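Local coordinates for intimin (Escherichia coli, PDB 1F00), which is a bacterial adhesin that binds its receptor on the host cell, probably through a C-terminal lectin-like domain carried on Ig-like domains, at residues A[127-132]-A[136-141]. Numbering follows the deposited sequence.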
loop_
_atom_site.group_PDB
_atom_site.type_symbol
_atom_site.label_atom_id
_atom_site.label_comp_id
_atom_site.label_asym_id
_atom_site.label_seq_id
_atom_site.Cartn_x
_atom_site.Cartn_y
_atom_site.Cartn_z
ATOM N N LEU A 127 1.724 4.498 -3.126
ATOM C CA LEU A 127 0.483 3.827 -2.751
ATOM C C LEU A 127 -0.184 4.692 -1.691
ATOM O O LEU A 127 0.481 5.175 -0.773
ATOM C CB LEU A 127 0.753 2.442 -2.153
ATOM C CG LEU A 127 1.479 1.394 -3.000
ATOM C CD1 LEU A 127 1.332 0.034 -2.330
ATOM C CD2 LEU A 127 0.903 1.349 -4.405
ATOM N N LYS A 128 -1.492 4.892 -1.814
ATOM C CA LYS A 128 -2.212 5.696 -0.837
ATOM C C LYS A 128 -3.207 4.864 -0.051
ATOM O O LYS A 128 -3.989 4.098 -0.615
ATOM C CB LYS A 128 -2.947 6.858 -1.515
ATOM C CG LYS A 128 -2.077 8.075 -1.791
ATOM C CD LYS A 128 -1.556 8.696 -0.497
ATOM C CE LYS A 128 -0.648 9.888 -0.776
ATOM N NZ LYS A 128 0.541 9.503 -1.600
ATOM N N ALA A 129 -3.160 5.019 1.264
ATOM C CA ALA A 129 -4.064 4.310 2.155
ATOM C C ALA A 129 -5.043 5.330 2.711
ATOM O O ALA A 129 -4.765 6.530 2.716
ATOM C CB ALA A 129 -3.281 3.662 3.293
ATOM N N SER A 130 -6.194 4.851 3.163
ATOM C CA SER A 130 -7.207 5.718 3.744
ATOM C C SER A 130 -7.946 4.911 4.793
ATOM O O SER A 130 -8.014 3.681 4.707
ATOM C CB SER A 130 -8.187 6.206 2.674
ATOM O OG SER A 130 -8.808 5.116 2.018
ATOM N N GLY A 131 -8.493 5.598 5.788
ATOM C CA GLY A 131 -9.215 4.903 6.834
ATOM C C GLY A 131 -8.345 4.693 8.054
ATOM O O GLY A 131 -7.226 5.198 8.116
ATOM N N GLY A 132 -8.849 3.932 9.020
ATOM C CA GLY A 132 -8.092 3.699 10.232
ATOM C C GLY A 132 -7.950 5.036 10.933
ATOM O O GLY A 132 -8.731 5.947 10.672
ATOM N N TYR A 136 -0.149 5.492 9.427
ATOM C CA TYR A 136 0.244 4.287 8.702
ATOM C C TYR A 136 1.707 3.845 8.748
ATOM O O TYR A 136 2.622 4.660 8.863
ATOM C CB TYR A 136 -0.154 4.448 7.230
ATOM C CG TYR A 136 -1.547 5.002 7.018
ATOM C CD1 TYR A 136 -2.642 4.444 7.672
ATOM C CD2 TYR A 136 -1.775 6.077 6.147
ATOM C CE1 TYR A 136 -3.926 4.932 7.472
ATOM C CE2 TYR A 136 -3.063 6.573 5.939
ATOM C CZ TYR A 136 -4.133 5.992 6.610
ATOM O OH TYR A 136 -5.416 6.459 6.426
ATOM N N THR A 137 1.908 2.535 8.632
ATOM C CA THR A 137 3.236 1.927 8.604
ATOM C C THR A 137 3.172 0.886 7.486
ATOM O O THR A 137 2.298 0.018 7.504
ATOM C CB THR A 137 3.568 1.218 9.927
ATOM O OG1 THR A 137 3.493 2.162 11.004
ATOM C CG2 THR A 137 4.972 0.634 9.877
ATOM N N TRP A 138 4.090 0.970 6.528
ATOM C CA TRP A 138 4.093 0.047 5.389
ATOM C C TRP A 138 5.185 -1.023 5.428
ATOM O O TRP A 138 6.217 -0.860 6.072
ATOM C CB TRP A 138 4.237 0.829 4.078
ATOM C CG TRP A 138 3.208 1.902 3.869
ATOM C CD1 TRP A 138 3.151 3.125 4.480
ATOM C CD2 TRP A 138 2.083 1.839 2.988
ATOM N NE1 TRP A 138 2.056 3.829 4.029
ATOM C CE2 TRP A 138 1.382 3.062 3.113
ATOM C CE3 TRP A 138 1.595 0.863 2.105
ATOM C CZ2 TRP A 138 0.220 3.337 2.387
ATOM C CZ3 TRP A 138 0.438 1.135 1.383
ATOM C CH2 TRP A 138 -0.236 2.362 1.528
ATOM N N ARG A 139 4.951 -2.121 4.719
ATOM C CA ARG A 139 5.931 -3.192 4.657
ATOM C C ARG A 139 5.720 -3.992 3.387
ATOM O O ARG A 139 4.651 -3.943 2.778
ATOM C CB ARG A 139 5.803 -4.122 5.869
ATOM C CG ARG A 139 4.558 -5.020 5.869
ATOM C CD ARG A 139 4.602 -5.997 7.046
ATOM N NE ARG A 139 3.589 -7.051 6.969
ATOM C CZ ARG A 139 2.327 -6.927 7.380
ATOM N NH1 ARG A 139 1.899 -5.784 7.903
ATOM N NH2 ARG A 139 1.500 -7.966 7.295
ATOM N N SER A 140 6.753 -4.719 2.986
ATOM C CA SER A 140 6.686 -5.560 1.801
ATOM C C SER A 140 6.990 -6.975 2.244
ATOM O O SER A 140 7.910 -7.193 3.025
ATOM C CB SER A 140 7.725 -5.137 0.766
ATOM O OG SER A 140 7.798 -6.109 -0.268
ATOM N N ALA A 141 6.211 -7.930 1.748
ATOM C CA ALA A 141 6.420 -9.329 2.093
ATOM C C ALA A 141 7.743 -9.831 1.502
ATOM O O ALA A 141 8.320 -10.806 1.985
ATOM C CB ALA A 141 5.246 -10.175 1.585
#
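Trp-138, Tyr-136 and Ala-129 carry this contact, in which strand 136-140 of one sheet sends two aromatic side chains across to strand 124-130 of another. The strands face each other as layers of a β-sandwich, consistent with the bacterial Ig-like family of this part of the chain, and the turn between them takes the chain from one layer to the other. The methyl of Ala-129 touches both aromatics. Its CB lies over one face of the Tyr-136 ring, near the centre, in a CH-pi contact 4.0 Å from the centroid and 13° off the ring normal. The same CB meets the six-membered end of the indole, 3.6 Å from Trp-138 CZ2. Farther along, Leu-127 CB packs against Trp-138 CZ3 at 3.8 Å, with CD1 just behind. Both aromatics hold CG anti to their carbonyl carbon (chi1 -55° in Trp-138), and since they are two residues apart on one strand they reach into the interlayer space side by side. On their own sheet Val-167 touches both rings, and Ile-99 of the opposing sheet also touches the indole. Beyond the methyl contact, the phenol reaches the backbone just past strand 124-130: Tyr-136 OH donates to Gly-131 O at 2.8 Å, meeting a lone pair in the carbonyl plane at a C=O...O angle of 138°, while that oxygen lies at the ring edge. The tyrosine is thus held twice, its face against a methyl and its hydroxyl by the backbone, so that a largely apolar contact, whose one hydrogen bond between the segments is this one, ties the start of the turn to the strand that follows it.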